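PDB 1ZNP: hypothetical protein Atu3615, which is of unknown function but belongs to the DUF985 family of the cupin superfamily, whose members are built on a beta-barrel. Local coordinates for residues A[17-22]-A[128-133]; A[22-27]-A[44-49]. All blocks are in the same frame, centred on the assembly; numbering follows the deposited sequence.

Contact 1: A[17-22]-A[128-133]; sequences EPHPEG and FAFSSF
P20 and F130, the nearest pair of the two backbones, stand 9.8 Å apart from CA to CA, so side chains alone bridge the type I turn H19-G22 and the loop 128-133 with its short 3-10 segment at 130-131. F133 meets two residues of the turn, H19 and E21, its CG lying trans to the backbone N (chi1 -176°), which sends the ring out between them. The imidazole of H19 turns its CE1 edge toward the face of F133 in an offset edge-to-face pair, ring centres 5.8 Å apart and planes at 63°; CE1 of H19 comes to 4.0 Å from CZ of F133. The rotation of that imidazole is fixed from within the turn: the backbone N of E21 donates a nearly straight hydrogen bond to H19 ND1 (3.0 Å), arriving close to the ring plane, while P20 CD lies above one imidazole face, offset toward its rim. E21 approaches F133 differently, its carboxylate oxygen OE1 lying 3.5 Å from CE1 at the rim of the phenyl ring, close to the ring plane. The other oxygen, OE2, is hydrogen-bonded to S53 OG, which ties down the buried carboxylate. In the cupin-superfamily chain this joins the turn between strands 17-18 and 24-30 to the loop that leads from strand 117-124 into strand 133-135. At the outer, exposed side P20 and F130 meet roughly at right angles, P20 CG touching F130 CE2 at 3.8 Å. Behind them F128 brings CE1 over the centre of one face of the F130 ring, 3.6 Å above its plane. H56 meets the F133 ring as well, and F130 also rests on Y25.

Contact 2: A[22-27]-A[44-49]; sequences GGFYHQ and YYLLEK
F24 lays its ring beside the end of E48, CE1 lying 3.2 Å from OE1 with ring and carboxylate planes 32° apart. Its CG is turned trans to the carbonyl carbon (chi1 -54°), bringing the phenyl toward strand 44-48, where CD1 also touches CD2 of L46 at 4.2 Å. F24, H26, Y44 and L46 share this face of the sheet; helix 7-14 lies against it, I11 meeting F24, I10 meeting L46 and L14 meeting Y44. Y25 and Y45 take the other face. There Y25 CB packs at the edge of the Y45 ring, in its plane, 3.8 Å from CD1. The Y45 ring reaches past F24 O to the end of the H19-G22 turn, and its hydroxyl donates a 2.7 Å hydrogen bond to the carbonyl O of G22, from above the carbonyl plane. Just before the strand, the backbone of G23 comes close to L46, its CA 3.4 Å from L46 O, with L47 CD2 beside it. The backbones are held by two reciprocal pairs of hydrogen bonds, F24 with L46 and H26 with Y44; the L46 N to F24 O bond measures 2.9 Å. Between them Y25 and Y45 form a non-hydrogen-bonded pair, their CA atoms 4.4 Å apart. The strand segments run antiparallel at 177°, as in the paired arms of a beta hairpin, here strands 24-30 and 41-48 within the large sheet of a cupin-superfamily protein.

In the fold
Contact 2 is the more buried and regular of the two, a backbone-bonded strand pair with side chains on both faces, whereas contact 1 lies nearer the surface and depends on aromatic, proline and carboxylate contacts between a turn and a loop. They share G22, where the turn of contact 1 runs into the hairpin of contact 2, and both strands of contact 2 fall in the part of the chain that contact 1 brackets. Strands 17-18 and 24-30 are neighbours in one sheet, with a probable hydrogen bond between E17 O and Y25 N. The H19 and Y25 rings pack edge-to-face, and E21 OE2 probably hydrogen-bonds to the Y45 hydroxyl.

Contact 1: A[17-22]-A[128-133]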
# COMPACT_ATOMS: atom_id res chain seq x y z
N GLU A 17 -5.04 -23.70 -14.38
CA GLU A 17 -4.11 -24.77 -14.03
C GLU A 17 -3.21 -24.23 -12.93
O GLU A 17 -2.96 -23.03 -12.86
CB GLU A 17 -3.27 -25.15 -15.25
CG GLU A 17 -4.08 -25.58 -16.47
CD GLU A 17 -4.54 -27.04 -16.39
OE1 GLU A 17 -4.88 -27.51 -15.28
OE2 GLU A 17 -4.56 -27.70 -17.46
N PRO A 18 -2.72 -25.11 -12.04
CA PRO A 18 -1.85 -24.65 -10.95
C PRO A 18 -0.64 -23.87 -11.44
O PRO A 18 0.05 -24.28 -12.38
CB PRO A 18 -1.47 -25.95 -10.24
CG PRO A 18 -1.56 -26.98 -11.32
CD PRO A 18 -2.82 -26.58 -12.05
N HIS A 19 -0.38 -22.74 -10.80
CA HIS A 19 0.74 -21.90 -11.18
C HIS A 19 1.95 -22.27 -10.35
O HIS A 19 1.83 -22.71 -9.21
CB HIS A 19 0.37 -20.43 -10.99
CG HIS A 19 1.38 -19.47 -11.53
ND1 HIS A 19 2.57 -19.21 -10.90
CD2 HIS A 19 1.39 -18.76 -12.69
CE1 HIS A 19 3.29 -18.39 -11.64
NE2 HIS A 19 2.60 -18.10 -12.73
N PRO A 20 3.16 -22.12 -10.91
CA PRO A 20 4.35 -22.47 -10.14
C PRO A 20 4.49 -21.77 -8.79
O PRO A 20 5.11 -22.31 -7.88
CB PRO A 20 5.49 -22.11 -11.09
CG PRO A 20 4.89 -22.39 -12.43
CD PRO A 20 3.51 -21.79 -12.30
N GLU A 21 3.90 -20.59 -8.65
CA GLU A 21 4.01 -19.83 -7.40
C GLU A 21 2.90 -20.14 -6.42
O GLU A 21 2.88 -19.61 -5.30
CB GLU A 21 4.01 -18.32 -7.68
CG GLU A 21 2.66 -17.78 -8.16
CD GLU A 21 2.76 -16.38 -8.75
OE1 GLU A 21 3.59 -16.19 -9.67
OE2 GLU A 21 2.01 -15.48 -8.31
N GLY A 22 1.98 -21.00 -6.83
CA GLY A 22 0.85 -21.33 -5.98
C GLY A 22 -0.37 -20.75 -6.67
O GLY A 22 -0.24 -19.80 -7.43
N PHE A 128 5.55 -11.28 -20.07
CA PHE A 128 5.97 -12.34 -19.17
C PHE A 128 6.66 -13.52 -19.82
O PHE A 128 6.25 -14.01 -20.88
CB PHE A 128 4.83 -12.88 -18.34
CG PHE A 128 5.27 -13.84 -17.27
CD1 PHE A 128 5.36 -15.20 -17.52
CD2 PHE A 128 5.69 -13.36 -16.03
CE1 PHE A 128 5.86 -16.08 -16.55
CE2 PHE A 128 6.18 -14.23 -15.06
CZ PHE A 128 6.27 -15.59 -15.32
N ALA A 129 7.71 -13.98 -19.15
CA ALA A 129 8.51 -15.12 -19.59
C ALA A 129 9.13 -15.78 -18.36
O ALA A 129 9.77 -15.12 -17.54
CB ALA A 129 9.61 -14.65 -20.53
N PHE A 130 8.93 -17.10 -18.24
CA PHE A 130 9.48 -17.83 -17.11
C PHE A 130 11.00 -17.70 -17.05
O PHE A 130 11.61 -17.95 -16.01
CB PHE A 130 9.04 -19.29 -17.15
CG PHE A 130 7.63 -19.50 -16.68
CD1 PHE A 130 6.59 -19.66 -17.59
CD2 PHE A 130 7.34 -19.51 -15.32
CE1 PHE A 130 5.28 -19.82 -17.15
CE2 PHE A 130 6.02 -19.68 -14.87
CZ PHE A 130 4.99 -19.83 -15.79
N SER A 131 11.62 -17.29 -18.16
CA SER A 131 13.07 -17.09 -18.16
C SER A 131 13.38 -15.80 -17.38
O SER A 131 14.54 -15.44 -17.18
CB SER A 131 13.60 -16.97 -19.59
OG SER A 131 12.61 -16.49 -20.47
N SER A 132 12.32 -15.12 -16.95
CA SER A 132 12.46 -13.88 -16.17
C SER A 132 11.62 -14.00 -14.90
O SER A 132 11.10 -13.02 -14.38
CB SER A 132 11.99 -12.69 -17.00
OG SER A 132 12.80 -12.55 -18.15
N PHE A 133 11.50 -15.24 -14.42
CA PHE A 133 10.73 -15.56 -13.24
C PHE A 133 11.67 -16.18 -12.22
O PHE A 133 12.45 -17.08 -12.54
CB PHE A 133 9.66 -16.57 -13.62
CG PHE A 133 8.72 -16.91 -12.51
CD1 PHE A 133 7.65 -16.07 -12.20
CD2 PHE A 133 8.90 -18.08 -11.77
CE1 PHE A 133 6.77 -16.38 -11.17
CE2 PHE A 133 8.03 -18.40 -10.73
CZ PHE A 133 6.96 -17.54 -10.43

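Contact 2: A[22-27]-A[44-49]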
# COMPACT_ATOMS: atom_id res chain seq x y z
N GLY A 22 1.98 -21.00 -6.83
CA GLY A 22 0.85 -21.33 -5.98
C GLY A 22 -0.37 -20.75 -6.67
O GLY A 22 -0.24 -19.80 -7.43
N GLY A 23 -1.55 -21.32 -6.42
CA GLY A 23 -2.75 -20.83 -7.06
C GLY A 23 -2.97 -21.47 -8.43
O GLY A 23 -2.24 -22.38 -8.81
N PHE A 24 -3.97 -20.99 -9.15
CA PHE A 24 -4.28 -21.50 -10.47
C PHE A 24 -4.30 -20.34 -11.46
O PHE A 24 -4.62 -19.21 -11.09
CB PHE A 24 -5.65 -22.21 -10.45
CG PHE A 24 -5.74 -23.27 -9.40
CD1 PHE A 24 -5.93 -22.92 -8.06
CD2 PHE A 24 -5.58 -24.61 -9.73
CE1 PHE A 24 -5.94 -23.90 -7.07
CE2 PHE A 24 -5.59 -25.60 -8.75
CZ PHE A 24 -5.77 -25.24 -7.41
N TYR A 25 -3.95 -20.61 -12.71
CA TYR A 25 -3.92 -19.53 -13.68
C TYR A 25 -4.09 -20.01 -15.11
O TYR A 25 -4.12 -21.21 -15.38
CB TYR A 25 -2.58 -18.79 -13.56
CG TYR A 25 -1.48 -19.36 -14.43
CD1 TYR A 25 -0.97 -18.63 -15.50
CD2 TYR A 25 -0.97 -20.65 -14.22
CE1 TYR A 25 0.01 -19.15 -16.33
CE2 TYR A 25 0.02 -21.18 -15.05
CZ TYR A 25 0.50 -20.42 -16.11
OH TYR A 25 1.48 -20.91 -16.94
N HIS A 26 -4.22 -19.06 -16.02
CA HIS A 26 -4.36 -19.36 -17.43
C HIS A 26 -3.94 -18.11 -18.18
O HIS A 26 -4.42 -17.02 -17.89
CB HIS A 26 -5.81 -19.72 -17.79
CG HIS A 26 -6.06 -19.80 -19.26
ND1 HIS A 26 -5.60 -20.85 -20.04
CD2 HIS A 26 -6.66 -18.94 -20.11
CE1 HIS A 26 -5.92 -20.62 -21.30
NE2 HIS A 26 -6.56 -19.47 -21.38
N GLN A 27 -3.02 -18.26 -19.12
CA GLN A 27 -2.57 -17.11 -19.90
C GLN A 27 -3.67 -16.86 -20.93
O GLN A 27 -4.11 -17.78 -21.62
CB GLN A 27 -1.24 -17.40 -20.59
CG GLN A 27 -0.69 -16.23 -21.39
CD GLN A 27 0.68 -16.52 -22.00
OE1 GLN A 27 1.66 -16.73 -21.28
NE2 GLN A 27 0.74 -16.55 -23.32
N TYR A 44 -5.30 -14.85 -16.10
CA TYR A 44 -6.38 -14.98 -15.13
C TYR A 44 -5.63 -15.69 -14.00
O TYR A 44 -4.86 -16.61 -14.27
CB TYR A 44 -7.51 -15.88 -15.66
CG TYR A 44 -8.60 -15.17 -16.44
CD1 TYR A 44 -9.21 -15.77 -17.53
CD2 TYR A 44 -8.98 -13.87 -16.10
CE1 TYR A 44 -10.16 -15.09 -18.29
CE2 TYR A 44 -9.93 -13.19 -16.84
CZ TYR A 44 -10.52 -13.80 -17.94
OH TYR A 44 -11.45 -13.11 -18.68
N TYR A 45 -5.82 -15.25 -12.76
CA TYR A 45 -5.13 -15.85 -11.63
C TYR A 45 -6.07 -15.97 -10.43
O TYR A 45 -6.86 -15.06 -10.17
CB TYR A 45 -3.91 -15.00 -11.27
CG TYR A 45 -3.02 -15.58 -10.19
CD1 TYR A 45 -2.31 -16.76 -10.41
CD2 TYR A 45 -2.87 -14.94 -8.96
CE1 TYR A 45 -1.46 -17.29 -9.42
CE2 TYR A 45 -2.03 -15.45 -7.98
CZ TYR A 45 -1.33 -16.62 -8.21
OH TYR A 45 -0.48 -17.11 -7.24
N LEU A 46 -5.98 -17.07 -9.69
CA LEU A 46 -6.86 -17.28 -8.56
C LEU A 46 -6.22 -17.91 -7.33
O LEU A 46 -5.44 -18.86 -7.42
CB LEU A 46 -8.06 -18.14 -8.99
CG LEU A 46 -9.08 -18.52 -7.90
CD1 LEU A 46 -10.47 -18.62 -8.49
CD2 LEU A 46 -8.68 -19.83 -7.27
N LEU A 47 -6.58 -17.37 -6.17
CA LEU A 47 -6.09 -17.90 -4.90
C LEU A 47 -7.33 -18.27 -4.08
O LEU A 47 -8.39 -17.70 -4.29
CB LEU A 47 -5.26 -16.85 -4.16
CG LEU A 47 -4.02 -16.29 -4.85
CD1 LEU A 47 -3.47 -15.15 -4.03
CD2 LEU A 47 -2.97 -17.37 -5.03
N GLU A 48 -7.19 -19.23 -3.18
CA GLU A 48 -8.32 -19.64 -2.34
C GLU A 48 -7.81 -19.58 -0.92
O GLU A 48 -6.62 -19.39 -0.71
CB GLU A 48 -8.74 -21.08 -2.63
CG GLU A 48 -8.48 -21.57 -4.03
CD GLU A 48 -8.89 -23.02 -4.21
OE1 GLU A 48 -8.52 -23.62 -5.24
OE2 GLU A 48 -9.59 -23.56 -3.32
N LYS A 49 -8.70 -19.75 0.05
CA LYS A 49 -8.24 -19.73 1.42
C LYS A 49 -7.21 -20.83 1.56
O LYS A 49 -7.41 -21.94 1.05
CB LYS A 49 -9.39 -19.97 2.40
CG LYS A 49 -8.98 -19.76 3.87
CD LYS A 49 -8.47 -18.32 4.09
CE LYS A 49 -7.84 -18.14 5.48
NZ LYS A 49 -6.61 -18.98 5.68